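PDB 2PBF: protein-L-isoaspartate O-methyltransferase beta-aspartate methyltransferase from Plasmodium falciparum, which probably transfers a methyl group from S-adenosyl-L-methionine to isoaspartyl residues of damaged proteins, a repair reaction, and is bound here to the by-product S-adenosyl-L-homocysteine. Local coordinates for residues G187-P192 against Y202-K207; P80-I85 against L162-H167; N10-L15 against Q36-K41; G40-E45 against E127-D132. One frame throughout, in Å; residues are numbered along the deposited sequence.

Contact 1 (G187-P192 against Y202-K207)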
loop_
_atom_site.group_PDB
_atom_site.type_symbol
_atom_site.label_atom_id
_atom_site.label_comp_id
_atom_site.label_asym_id
_atom_site.label_seq_id
_atom_site.Cartn_x
_atom_site.Cartn_y
_atom_site.Cartn_z
ATOM N N GLY A 187 -6.187 -9.404 11.407
ATOM C CA GLY A 187 -5.600 -8.590 10.348
ATOM C C GLY A 187 -6.690 -7.858 9.584
ATOM O O GLY A 187 -7.869 -8.315 9.574
ATOM N N LYS A 188 -6.312 -6.725 8.973
ATOM C CA LYS A 188 -7.162 -5.985 8.026
ATOM C C LYS A 188 -6.638 -5.987 6.588
ATOM O O LYS A 188 -5.433 -5.831 6.353
ATOM C CB LYS A 188 -7.383 -4.545 8.502
ATOM C CG LYS A 188 -8.554 -4.430 9.455
ATOM C CD LYS A 188 -8.474 -3.256 10.384
ATOM C CE LYS A 188 -9.698 -3.308 11.310
ATOM N NZ LYS A 188 -9.876 -2.038 12.059
ATOM N N LEU A 189 -7.565 -6.144 5.641
ATOM C CA LEU A 189 -7.299 -6.101 4.198
ATOM C C LEU A 189 -8.155 -4.974 3.645
ATOM O O LEU A 189 -9.368 -4.934 3.880
ATOM C CB LEU A 189 -7.746 -7.405 3.534
ATOM C CG LEU A 189 -7.267 -8.087 2.235
ATOM C CD1 LEU A 189 -8.287 -9.211 1.901
ATOM C CD2 LEU A 189 -7.044 -7.210 1.011
ATOM N N ILE A 190 -7.506 -4.056 2.951
ATOM C CA ILE A 190 -8.131 -2.923 2.267
ATOM C C ILE A 190 -8.011 -3.170 0.769
ATOM O O ILE A 190 -6.920 -3.318 0.243
ATOM C CB ILE A 190 -7.407 -1.592 2.641
ATOM C CG1 ILE A 190 -7.642 -1.231 4.109
ATOM C CG2 ILE A 190 -7.779 -0.431 1.675
ATOM C CD1 ILE A 190 -9.093 -0.963 4.459
ATOM N N ILE A 191 -9.142 -3.228 0.083
ATOM C CA ILE A 191 -9.126 -3.608 -1.314
ATOM C C ILE A 191 -10.317 -3.035 -2.081
ATOM O O ILE A 191 -11.434 -3.082 -1.590
ATOM C CB ILE A 191 -9.081 -5.176 -1.458
ATOM C CG1 ILE A 191 -9.171 -5.599 -2.921
ATOM C CG2 ILE A 191 -10.152 -5.859 -0.563
ATOM C CD1 ILE A 191 -8.899 -7.093 -3.145
ATOM N N PRO A 192 -10.074 -2.473 -3.284
ATOM C CA PRO A 192 -11.237 -2.117 -4.118
ATOM C C PRO A 192 -11.768 -3.349 -4.857
ATOM O O PRO A 192 -10.990 -4.085 -5.442
ATOM C CB PRO A 192 -10.665 -1.095 -5.109
ATOM C CG PRO A 192 -9.218 -0.799 -4.602
ATOM C CD PRO A 192 -8.810 -2.085 -3.940
ATOM N N TYR A 202 -13.270 -1.942 0.177
ATOM C CA TYR A 202 -13.665 -2.850 1.248
ATOM C C TYR A 202 -12.603 -2.971 2.328
ATOM O O TYR A 202 -11.410 -3.045 2.042
ATOM C CB TYR A 202 -13.947 -4.256 0.686
ATOM C CG TYR A 202 -15.363 -4.447 0.232
ATOM C CD1 TYR A 202 -15.763 -4.087 -1.051
ATOM C CD2 TYR A 202 -16.319 -4.974 1.106
ATOM C CE1 TYR A 202 -17.068 -4.250 -1.460
ATOM C CE2 TYR A 202 -17.630 -5.144 0.722
ATOM C CZ TYR A 202 -18.009 -4.783 -0.560
ATOM O OH TYR A 202 -19.327 -4.968 -0.930
ATOM N N GLU A 203 -13.044 -2.988 3.570
ATOM C CA GLU A 203 -12.194 -3.400 4.676
ATOM C C GLU A 203 -12.614 -4.789 5.180
ATOM O O GLU A 203 -13.705 -4.976 5.736
ATOM C CB GLU A 203 -12.219 -2.368 5.796
ATOM C CG GLU A 203 -11.379 -2.752 6.992
ATOM C CD GLU A 203 -11.435 -1.701 8.060
ATOM O OE1 GLU A 203 -10.997 -0.555 7.794
ATOM O OE2 GLU A 203 -11.930 -2.023 9.166
ATOM N N ILE A 204 -11.736 -5.757 4.966
ATOM C CA ILE A 204 -11.978 -7.117 5.359
ATOM C C ILE A 204 -11.123 -7.483 6.580
ATOM O O ILE A 204 -9.918 -7.214 6.608
ATOM C CB ILE A 204 -11.744 -8.040 4.172
ATOM C CG1 ILE A 204 -12.677 -7.612 3.020
ATOM C CG2 ILE A 204 -11.976 -9.476 4.580
ATOM C CD1 ILE A 204 -12.178 -7.894 1.654
ATOM N N THR A 205 -11.765 -8.070 7.591
ATOM C CA THR A 205 -11.108 -8.470 8.844
ATOM C C THR A 205 -11.326 -9.963 9.107
ATOM O O THR A 205 -12.293 -10.535 8.626
ATOM C CB THR A 205 -11.646 -7.652 10.024
ATOM O OG1 THR A 205 -11.724 -6.267 9.647
ATOM C CG2 THR A 205 -10.739 -7.785 11.250
ATOM N N LYS A 206 -10.414 -10.599 9.841
ATOM C CA LYS A 206 -10.594 -11.995 10.277
ATOM C C LYS A 206 -10.810 -12.012 11.789
ATOM O O LYS A 206 -10.043 -11.387 12.533
ATOM C CB LYS A 206 -9.371 -12.836 9.898
ATOM C CG LYS A 206 -9.584 -14.346 9.940
ATOM C CD LYS A 206 -8.509 -15.104 9.116
ATOM C CE LYS A 206 -8.838 -15.129 7.632
ATOM N NZ LYS A 206 -7.779 -15.819 6.850
ATOM N N LYS A 207 -11.862 -12.693 12.245
ATOM C CA LYS A 207 -12.144 -12.768 13.695
ATOM C C LYS A 207 -12.352 -14.194 14.243
ATOM O O LYS A 207 -12.337 -14.425 15.461
ATOM C CB LYS A 207 -13.240 -11.782 14.126
ATOM C CG LYS A 207 -12.808 -10.312 14.034
ATOM C CD LYS A 207 -13.169 -9.505 15.290
ATOM C CE LYS A 207 -14.694 -9.274 15.438
ATOM N NZ LYS A 207 -15.036 -8.335 16.550
HETATM O O HOH W 1 -9.726 0.365 9.902
#
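Leu189 and Ile204 face each other as a hydrogen-bonded pair where strands 187-192 and 202-205 run antiparallel, their axes 4.6 Å apart and their N-to-C directions 157° from one another. The two strands form a β-hairpin in the Rossmann-like methyltransferase sheet, with 187-195 lying between the parallel strand 163-168 and its antiparallel partner 198-205. Two reciprocal backbone pairs join them: Leu189 with Ile204, where Ile204 N to Leu189 O is 2.7 Å and almost straight, and Ile191 with Tyr202. Beyond Lys188 and Thr205 the pairing frays, and Lys206 N reaches Gly187 O only through a weak bond of 3.4 Å.

The face of Leu189, Ile191, Tyr202 and Ile204 is largely apolar. Leu189 and Ile204 lie side by side, and the CD1 tip of Ile204 extends to Ile191 CG2 at 3.6 Å. Tyr202 touches Ile191 mainly through CB, while its hydroxyl bonds to Glu195 near the turn. The other face carries Lys188, Ile190, Glu203 and Thr205; helix 64-74 packs on Lys188 and Ile190. Ile190 CD1 packs on Glu203 CB at 3.7 Å. With CG anti to the backbone N (chi1 179°), the extended Glu203 chain crosses that of Lys188, whose CG also rests against Thr205 OG1. The carboxylate is shared: OE1 pairs with Arg73 of the covering helix, whereas OE2 makes a long salt bridge of 3.5 Å to Lys188 NZ. A water links the pair a second time, accepting from Lys188 NZ and donating to Glu203 OE1 at 2.6 Å.

Contact 2 (P80-I85 against L162-H167)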
loop_
_atom_site.group_PDB
_atom_site.type_symbol
_atom_site.label_atom_id
_atom_site.label_comp_id
_atom_site.label_asym_id
_atom_site.label_seq_id
_atom_site.Cartn_x
_atom_site.Cartn_y
_atom_site.Cartn_z
ATOM N N PRO A 80 4.729 -1.995 14.737
ATOM C CA PRO A 80 6.045 -2.652 14.736
ATOM C C PRO A 80 5.898 -4.082 15.282
ATOM O O PRO A 80 5.175 -4.307 16.242
ATOM C CB PRO A 80 6.878 -1.800 15.683
ATOM C CG PRO A 80 6.153 -0.479 15.757
ATOM C CD PRO A 80 4.707 -0.755 15.529
ATOM N N GLY A 81 6.546 -5.041 14.649
ATOM C CA GLY A 81 6.433 -6.405 15.115
ATOM C C GLY A 81 5.502 -7.160 14.224
ATOM O O GLY A 81 5.453 -8.373 14.276
ATOM N N SER A 82 4.772 -6.437 13.376
ATOM C CA SER A 82 3.788 -7.068 12.504
ATOM C C SER A 82 4.268 -7.259 11.084
ATOM O O SER A 82 5.388 -6.853 10.733
ATOM C CB SER A 82 2.475 -6.287 12.531
ATOM O OG SER A 82 1.688 -6.719 13.642
ATOM N N ARG A 83 3.419 -7.895 10.276
ATOM C CA ARG A 83 3.710 -8.212 8.884
ATOM C C ARG A 83 2.652 -7.577 7.972
ATOM O O ARG A 83 1.450 -7.793 8.156
ATOM C CB ARG A 83 3.748 -9.722 8.674
ATOM C CG ARG A 83 4.645 -10.464 9.662
ATOM C CD ARG A 83 4.783 -11.931 9.302
ATOM N NE ARG A 83 5.752 -12.182 8.227
ATOM C CZ ARG A 83 5.477 -12.819 7.093
ATOM N NH1 ARG A 83 4.240 -13.272 6.848
ATOM N NH2 ARG A 83 6.433 -12.994 6.196
ATOM N N ALA A 84 3.124 -6.804 7.000
ATOM C CA ALA A 84 2.276 -6.081 6.026
ATOM C C ALA A 84 2.683 -6.448 4.596
ATOM O O ALA A 84 3.844 -6.756 4.320
ATOM C CB ALA A 84 2.411 -4.573 6.229
ATOM N N ILE A 85 1.710 -6.448 3.690
ATOM C CA ILE A 85 1.975 -6.662 2.272
ATOM C C ILE A 85 1.224 -5.595 1.473
ATOM O O ILE A 85 0.056 -5.299 1.749
ATOM C CB ILE A 85 1.670 -8.139 1.800
ATOM C CG1 ILE A 85 1.906 -8.310 0.294
ATOM C CG2 ILE A 85 0.252 -8.615 2.237
ATOM C CD1 ILE A 85 1.924 -9.789 -0.140
ATOM N N LEU A 162 1.431 -15.227 7.053
ATOM C CA LEU A 162 0.218 -14.493 7.335
ATOM C C LEU A 162 0.540 -13.022 7.602
ATOM O O LEU A 162 1.639 -12.693 8.082
ATOM C CB LEU A 162 -0.494 -15.107 8.539
ATOM C CG LEU A 162 -0.946 -16.562 8.379
ATOM C CD1 LEU A 162 -1.362 -17.150 9.723
ATOM C CD2 LEU A 162 -2.089 -16.622 7.408
ATOM N N PHE A 163 -0.420 -12.150 7.283
ATOM C CA PHE A 163 -0.188 -10.712 7.325
ATOM C C PHE A 163 -1.219 -9.965 8.149
ATOM O O PHE A 163 -2.416 -10.149 8.004
ATOM C CB PHE A 163 -0.096 -10.135 5.902
ATOM C CG PHE A 163 1.143 -10.558 5.173
ATOM C CD1 PHE A 163 2.320 -9.804 5.266
ATOM C CD2 PHE A 163 1.157 -11.726 4.426
ATOM C CE1 PHE A 163 3.470 -10.212 4.607
ATOM C CE2 PHE A 163 2.301 -12.147 3.760
ATOM C CZ PHE A 163 3.466 -11.390 3.846
ATOM N N ASP A 164 -0.730 -9.108 9.022
ATOM C CA ASP A 164 -1.593 -8.304 9.859
ATOM C C ASP A 164 -2.251 -7.181 9.053
ATOM O O ASP A 164 -3.336 -6.706 9.409
ATOM C CB ASP A 164 -0.788 -7.760 11.020
ATOM C CG ASP A 164 -0.023 -8.861 11.748
ATOM O OD1 ASP A 164 -0.678 -9.655 12.474
ATOM O OD2 ASP A 164 1.220 -8.950 11.579
ATOM N N ALA A 165 -1.607 -6.779 7.962
ATOM C CA ALA A 165 -2.115 -5.705 7.104
ATOM C C ALA A 165 -1.870 -6.026 5.648
ATOM O O ALA A 165 -0.732 -6.340 5.251
ATOM C CB ALA A 165 -1.476 -4.391 7.470
ATOM N N ILE A 166 -2.949 -5.985 4.857
ATOM C CA ILE A 166 -2.860 -6.195 3.416
ATOM C C ILE A 166 -3.463 -5.010 2.689
ATOM O O ILE A 166 -4.632 -4.703 2.844
ATOM C CB ILE A 166 -3.556 -7.519 2.930
ATOM C CG1 ILE A 166 -3.110 -8.714 3.799
ATOM C CG2 ILE A 166 -3.284 -7.725 1.406
ATOM C CD1 ILE A 166 -3.579 -10.094 3.318
ATOM N N HIS A 167 -2.656 -4.332 1.905
ATOM C CA HIS A 167 -3.162 -3.227 1.138
ATOM C C HIS A 167 -3.110 -3.628 -0.312
ATOM O O HIS A 167 -2.118 -4.171 -0.790
ATOM C CB HIS A 167 -2.354 -1.968 1.384
ATOM C CG HIS A 167 -2.735 -0.848 0.480
ATOM N ND1 HIS A 167 -2.080 -0.600 -0.706
ATOM C CD2 HIS A 167 -3.740 0.054 0.555
ATOM C CE1 HIS A 167 -2.656 0.416 -1.317
ATOM N NE2 HIS A 167 -3.658 0.836 -0.567
#
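The Phe163 ring sits between Ile85 and Arg83, which press on its opposite faces. Ile85 CG2 is the bump on one side: it stands 3.9 Å from the ring centroid, close to the normal, as a CH-pi contact. The torsion of Ile85 puts CG1 anti to the backbone N (chi1 178°) and leaves CG2 between N and the carbonyl carbon, where it fills the notch between the ring and Ile166 CG1. On the other side the Arg83 chain bends at chi3 (80°) and folds its guanidinium back over the ring rim, an off-centre cation-pi contact with the two planes 30° apart. Arg83 NH1 also donates to Leu162 O at 2.9 Å; the oxygen lies near the guanidinium plane, but the donor stands above the carbonyl plane. A second acceptor, Leu160 O, helps to fix the group.

Further along, strands 83-85 and 165-167 pair in parallel at the centre of the Rossmann-like sheet, where Ile85 N donates to Ala165 O and His167 N to Ile85 O, both at 2.9 Å. Ala84 and Ala165 meet by their small CB atoms at 4.1 Å on the face away from Phe163. Before this pairing the chain turns a corner at Asp164, whose OD2 takes Arg83 N on its anti lone pair at 2.8 Å. His167, at the far end, hydrogen-bonds through ND1 to Asp86 OD1, and its side chain comes within about 4 Å of the bound S-adenosyl-L-homocysteine.

Contact 3 (N10-L15 against Q36-K41)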
loop_
_atom_site.group_PDB
_atom_site.type_symbol
_atom_site.label_atom_id
_atom_site.label_comp_id
_atom_site.label_asym_id
_atom_site.label_seq_id
_atom_site.Cartn_x
_atom_site.Cartn_y
_atom_site.Cartn_z
ATOM N N ASN A 10 4.930 24.755 -4.006
ATOM C CA ASN A 10 4.441 23.445 -3.499
ATOM C C ASN A 10 5.487 22.570 -2.811
ATOM O O ASN A 10 6.536 22.264 -3.368
ATOM C CB ASN A 10 3.781 22.594 -4.600
ATOM C CG ASN A 10 2.375 23.055 -4.955
ATOM O OD1 ASN A 10 1.913 24.106 -4.510
ATOM N ND2 ASN A 10 1.699 22.275 -5.775
ATOM N N ASN A 11 5.147 22.121 -1.614
ATOM C CA ASN A 11 6.044 21.305 -0.823
ATOM C C ASN A 11 5.276 20.166 -0.163
ATOM O O ASN A 11 4.045 20.225 -0.005
ATOM C CB ASN A 11 6.740 22.189 0.210
ATOM C CG ASN A 11 5.809 22.640 1.292
ATOM O OD1 ASN A 11 5.569 21.908 2.246
ATOM N ND2 ASN A 11 5.244 23.840 1.142
ATOM N N HIS A 12 5.996 19.134 0.252
ATOM C CA HIS A 12 5.338 17.964 0.837
ATOM C C HIS A 12 4.518 18.230 2.094
ATOM O O HIS A 12 3.416 17.705 2.261
ATOM C CB HIS A 12 6.345 16.864 1.121
ATOM C CG HIS A 12 5.716 15.603 1.598
ATOM N ND1 HIS A 12 4.934 14.811 0.780
ATOM C CD2 HIS A 12 5.741 14.993 2.808
ATOM C CE1 HIS A 12 4.518 13.761 1.461
ATOM N NE2 HIS A 12 4.990 13.850 2.694
ATOM N N LYS A 13 5.065 19.036 2.991
ATOM C CA LYS A 13 4.421 19.283 4.272
ATOM C C LYS A 13 3.116 20.101 4.119
ATOM O O LYS A 13 2.130 19.881 4.828
ATOM C CB LYS A 13 5.426 19.981 5.206
ATOM C CG LYS A 13 4.846 20.396 6.542
ATOM C CD LYS A 13 5.897 20.993 7.463
ATOM C CE LYS A 13 5.271 21.309 8.834
ATOM N NZ LYS A 13 4.017 22.176 8.746
ATOM N N SER A 14 3.133 21.061 3.194
ATOM C CA SER A 14 1.970 21.861 2.908
ATOM C C SER A 14 0.878 21.029 2.235
ATOM O O SER A 14 -0.308 21.243 2.475
ATOM C CB SER A 14 2.356 23.073 2.072
ATOM O OG SER A 14 3.099 24.023 2.835
ATOM N N LEU A 15 1.277 20.050 1.433
ATOM C CA LEU A 15 0.317 19.069 0.911
ATOM C C LEU A 15 -0.429 18.373 2.048
ATOM O O LEU A 15 -1.639 18.250 2.014
ATOM C CB LEU A 15 1.021 18.033 -0.000
ATOM C CG LEU A 15 0.213 16.784 -0.417
ATOM C CD1 LEU A 15 -1.159 17.113 -1.081
ATOM C CD2 LEU A 15 1.059 15.920 -1.300
ATOM N N GLN A 36 7.118 11.694 6.945
ATOM C CA GLN A 36 8.402 11.024 6.792
ATOM C C GLN A 36 8.699 10.532 5.370
ATOM O O GLN A 36 9.851 10.182 5.056
ATOM C CB GLN A 36 8.528 9.884 7.818
ATOM C CG GLN A 36 8.634 10.386 9.264
ATOM C CD GLN A 36 8.734 9.259 10.278
ATOM O OE1 GLN A 36 9.804 8.730 10.512
ATOM N NE2 GLN A 36 7.611 8.902 10.892
ATOM N N VAL A 37 7.676 10.516 4.508
ATOM C CA VAL A 37 7.821 10.025 3.140
ATOM C C VAL A 37 7.406 11.103 2.100
ATOM O O VAL A 37 6.224 11.251 1.770
ATOM C CB VAL A 37 7.020 8.676 2.912
ATOM C CG1 VAL A 37 7.397 8.065 1.590
ATOM C CG2 VAL A 37 7.292 7.670 4.040
ATOM N N ASP A 38 8.390 11.846 1.599
ATOM C CA ASP A 38 8.172 12.923 0.657
ATOM C C ASP A 38 7.752 12.394 -0.720
ATOM O O ASP A 38 8.521 11.681 -1.389
ATOM C CB ASP A 38 9.453 13.780 0.540
ATOM C CG ASP A 38 9.264 15.039 -0.324
ATOM O OD1 ASP A 38 8.394 15.067 -1.213
ATOM O OD2 ASP A 38 10.025 16.016 -0.113
ATOM N N ARG A 39 6.548 12.783 -1.147
ATOM C CA ARG A 39 5.940 12.325 -2.409
ATOM C C ARG A 39 6.784 12.632 -3.643
ATOM O O ARG A 39 6.825 11.829 -4.587
ATOM C CB ARG A 39 4.528 12.912 -2.557
ATOM C CG ARG A 39 3.657 12.293 -3.649
ATOM C CD ARG A 39 2.259 12.950 -3.697
ATOM N NE ARG A 39 1.557 12.701 -4.960
ATOM C CZ ARG A 39 0.870 11.583 -5.249
ATOM N NH1 ARG A 39 0.765 10.620 -4.351
ATOM N NH2 ARG A 39 0.280 11.438 -6.430
ATOM N N GLY A 40 7.475 13.776 -3.618
ATOM C CA GLY A 40 8.412 14.181 -4.683
ATOM C C GLY A 40 9.601 13.264 -4.922
ATOM O O GLY A 40 10.254 13.322 -5.972
ATOM N N LYS A 41 9.883 12.396 -3.959
ATOM C CA LYS A 41 10.920 11.372 -4.139
ATOM C C LYS A 41 10.347 10.120 -4.832
ATOM O O LYS A 41 11.084 9.192 -5.177
ATOM C CB LYS A 41 11.560 11.017 -2.785
ATOM C CG LYS A 41 12.098 12.221 -2.033
ATOM C CD LYS A 41 13.560 12.470 -2.359
ATOM C CE LYS A 41 14.243 13.256 -1.246
ATOM N NZ LYS A 41 15.726 13.022 -1.204
#
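His12 lays one face of its imidazole over the backbone of Asp38, with Asp38 CA 3.6 Å from the ring centroid and almost exactly on the normal, a CH-pi contact. The ring gets there because its CG is anti to the backbone N (chi1 -175°), which carries it outward from the first turn of helix 12-21. The Asp38 side chain runs past it in the opposite direction and brings OD1 to 3.6 Å from His12 CB. Beside this pair Leu15 CD2 touches the aliphatic Arg39 CD at 4.0 Å.

Local bonds set up both partners. Asn11 is the N-cap of the helix: Asn11 OD1 accepts from Ser14 N at 2.7 Å, and its ND2 donates back to Ser14 OG. Across the contact Asp38 OD1 accepts from Gly40 N at 2.9 Å, an Asx turn that leads into the short 3-10 segment 39-41.

In the next shell His12 NE2 hydrogen-bonds to Met34 O, which helps to fix the rotation of the ring, and Asp38 OD1 has a second partner in Tyr48 OH. The extended Arg39 chain leads away from the contact, and its NH1 bonds to Ser62 O; the Arg39 side chain is about 6 Å from the bound S-adenosyl-L-homocysteine.

Contact 4 (G40-E45 against E127-D132); sequences GKYIKE and ENIKRD
Tyr42 and Asp132 make the tight end of this contact: the phenol OH donates to Asp132 OD2 at 2.8 Å, on the anti lone pair of that oxygen. The carboxylate comes in at the ring edge and stands almost perpendicular to the ring, 88° between planes, with OD2 also 3.2 Å from Tyr42 CE2. At the other edge of the ring Ile129 CG1 approaches CE1 at 4.0 Å, and Asn128 CB lies obliquely against CD1 at 3.6 Å. Tyr42 CB leads away from the helix, yet CG anti to the carbonyl carbon (chi1 -70°) swings the ring back across the helix flank, so that its hydroxyl end reaches Asp132. Val96 of helix 93-101 touches both Tyr42 and Ile129, and Asn128 ND2 donates to Ser91 O.

Toward solvent the grip slackens. Arg131, bent at chi3, has NH1 in a weak bond to Lys41 O at 3.1 Å, with a poor angle of 125°; the same nitrogen bonds to Asn128 OD1 one turn back. Lys44 NZ lies over one face of the guanidinium, 3.4 Å from Arg131 NH2, an approach of like charges with no bond between them, probably unfavourable unless solvent screens it. The Lys41 chain, bent at chi2, instead passes its methylenes obliquely across Arg131, CD 4.0 Å from Arg131 CG. A loop of the N-terminal part of the chain is in this way fastened to the C-terminal end of helix 119-132, a helix that follows strand 111-116 in the Rossmann-like methyltransferase fold.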
loop_
_atom_site.group_PDB
_atom_site.type_symbol
_atom_site.label_atom_id
_atom_site.label_comp_id
_atom_site.label_asym_id
_atom_site.label_seq_id
_atom_site.Cartn_x
_atom_site.Cartn_y
_atom_site.Cartn_z
ATOM N N GLY A 40 7.475 13.776 -3.618
ATOM C CA GLY A 40 8.412 14.181 -4.683
ATOM C C GLY A 40 9.601 13.264 -4.922
ATOM O O GLY A 40 10.254 13.322 -5.972
ATOM N N LYS A 41 9.883 12.396 -3.959
ATOM C CA LYS A 41 10.920 11.372 -4.139
ATOM C C LYS A 41 10.347 10.120 -4.832
ATOM O O LYS A 41 11.084 9.192 -5.177
ATOM C CB LYS A 41 11.560 11.017 -2.785
ATOM C CG LYS A 41 12.098 12.221 -2.033
ATOM C CD LYS A 41 13.560 12.470 -2.359
ATOM C CE LYS A 41 14.243 13.256 -1.246
ATOM N NZ LYS A 41 15.726 13.022 -1.204
ATOM N N TYR A 42 9.029 10.124 -5.038
ATOM C CA TYR A 42 8.283 8.977 -5.578
ATOM C C TYR A 42 7.596 9.231 -6.924
ATOM O O TYR A 42 7.223 8.290 -7.652
ATOM C CB TYR A 42 7.318 8.419 -4.515
ATOM C CG TYR A 42 8.133 7.770 -3.434
ATOM C CD1 TYR A 42 8.438 6.406 -3.485
ATOM C CD2 TYR A 42 8.682 8.533 -2.412
ATOM C CE1 TYR A 42 9.250 5.815 -2.505
ATOM C CE2 TYR A 42 9.495 7.966 -1.446
ATOM C CZ TYR A 42 9.769 6.614 -1.493
ATOM O OH TYR A 42 10.557 6.076 -0.516
ATOM N N ILE A 43 7.446 10.505 -7.239
ATOM C CA ILE A 43 6.973 10.950 -8.540
ATOM C C ILE A 43 7.576 12.316 -8.862
ATOM O O ILE A 43 7.627 13.194 -8.004
ATOM C CB ILE A 43 5.421 10.988 -8.638
ATOM C CG1 ILE A 43 4.981 11.179 -10.101
ATOM C CG2 ILE A 43 4.826 12.049 -7.737
ATOM C CD1 ILE A 43 4.838 9.907 -10.867
ATOM N N LYS A 44 8.038 12.474 -10.097
ATOM C CA LYS A 44 8.640 13.736 -10.547
ATOM C C LYS A 44 7.616 14.820 -10.949
ATOM O O LYS A 44 7.749 15.970 -10.532
ATOM C CB LYS A 44 9.619 13.470 -11.702
ATOM C CG LYS A 44 11.105 13.613 -11.336
ATOM C CD LYS A 44 11.608 12.406 -10.540
ATOM C CE LYS A 44 13.121 12.443 -10.339
ATOM N NZ LYS A 44 13.729 11.176 -10.843
ATOM N N GLU A 45 6.611 14.463 -11.753
ATOM C CA GLU A 45 5.661 15.458 -12.239
ATOM C C GLU A 45 4.646 15.834 -11.163
ATOM O O GLU A 45 4.138 14.961 -10.445
ATOM C CB GLU A 45 4.933 15.020 -13.514
ATOM C CG GLU A 45 4.314 16.230 -14.256
ATOM C CD GLU A 45 3.051 15.925 -15.083
ATOM O OE1 GLU A 45 2.547 16.879 -15.751
ATOM O OE2 GLU A 45 2.576 14.758 -15.082
ATOM N N GLU A 127 14.304 2.509 -7.482
ATOM C CA GLU A 127 15.089 3.723 -7.712
ATOM C C GLU A 127 14.649 4.872 -6.801
ATOM O O GLU A 127 15.460 5.633 -6.327
ATOM C CB GLU A 127 14.995 4.150 -9.182
ATOM C CG GLU A 127 16.199 3.757 -10.011
ATOM C CD GLU A 127 17.463 4.547 -9.631
ATOM O OE1 GLU A 127 18.301 4.014 -8.868
ATOM O OE2 GLU A 127 17.612 5.707 -10.087
ATOM N N ASN A 128 13.337 4.985 -6.602
ATOM C CA ASN A 128 12.726 5.950 -5.704
ATOM C C ASN A 128 13.235 5.739 -4.301
ATOM O O ASN A 128 13.550 6.692 -3.602
ATOM C CB ASN A 128 11.200 5.760 -5.714
ATOM C CG ASN A 128 10.538 6.232 -7.005
ATOM O OD1 ASN A 128 11.143 6.906 -7.848
ATOM N ND2 ASN A 128 9.277 5.887 -7.153
ATOM N N ILE A 129 13.310 4.477 -3.882
ATOM C CA ILE A 129 13.691 4.150 -2.507
ATOM C C ILE A 129 15.179 4.378 -2.275
ATOM O O ILE A 129 15.570 4.909 -1.229
ATOM C CB ILE A 129 13.240 2.725 -2.088
ATOM C CG1 ILE A 129 11.705 2.614 -2.193
ATOM C CG2 ILE A 129 13.728 2.433 -0.655
ATOM C CD1 ILE A 129 11.158 1.219 -2.423
ATOM N N LYS A 130 15.996 4.018 -3.263
ATOM C CA LYS A 130 17.417 4.354 -3.239
ATOM C C LYS A 130 17.631 5.848 -2.977
ATOM O O LYS A 130 18.402 6.202 -2.094
ATOM C CB LYS A 130 18.140 3.918 -4.524
ATOM C CG LYS A 130 18.147 2.410 -4.784
ATOM C CD LYS A 130 19.467 1.906 -5.427
ATOM C CE LYS A 130 19.626 0.380 -5.236
ATOM N NZ LYS A 130 20.726 -0.244 -6.064
ATOM N N ARG A 131 16.944 6.720 -3.712
ATOM C CA ARG A 131 17.137 8.172 -3.541
ATOM C C ARG A 131 16.546 8.716 -2.250
ATOM O O ARG A 131 17.057 9.711 -1.704
ATOM C CB ARG A 131 16.657 8.965 -4.765
ATOM C CG ARG A 131 15.336 9.744 -4.647
ATOM C CD ARG A 131 15.152 10.695 -5.875
ATOM N NE ARG A 131 15.403 9.974 -7.132
ATOM C CZ ARG A 131 14.488 9.275 -7.799
ATOM N NH1 ARG A 131 13.241 9.219 -7.352
ATOM N NH2 ARG A 131 14.821 8.627 -8.917
ATOM N N ASP A 132 15.495 8.062 -1.751
ATOM C CA ASP A 132 14.831 8.518 -0.537
ATOM C C ASP A 132 15.449 7.917 0.734
ATOM O O ASP A 132 15.924 8.649 1.610
ATOM C CB ASP A 132 13.331 8.218 -0.604
ATOM C CG ASP A 132 12.554 8.817 0.573
ATOM O OD1 ASP A 132 12.892 9.940 1.045
ATOM O OD2 ASP A 132 11.582 8.158 1.015
#

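How the contacts relate
Contacts 1 and 2 are buried and lie in one sheet: strand 163-168 of contact 2 neighbours strand 187-195 of contact 1, with Ile190 N probably bonded to Ile166 O. Backbone bonds dominate both, antiparallel in contact 1 and parallel in contact 2. Contacts 3 and 4 lie on the periphery, about 25 and 24 Å from contact 2 between centres, and rest mainly on side chains. They share Gly40 and Lys41, and Val37 of contact 3 packs on Tyr42 of contact 4, so one loop is held to helix 12-21 and to helix 119-132. Contact 3 is mostly buried, whereas contact 4 has a charged, exposed flank.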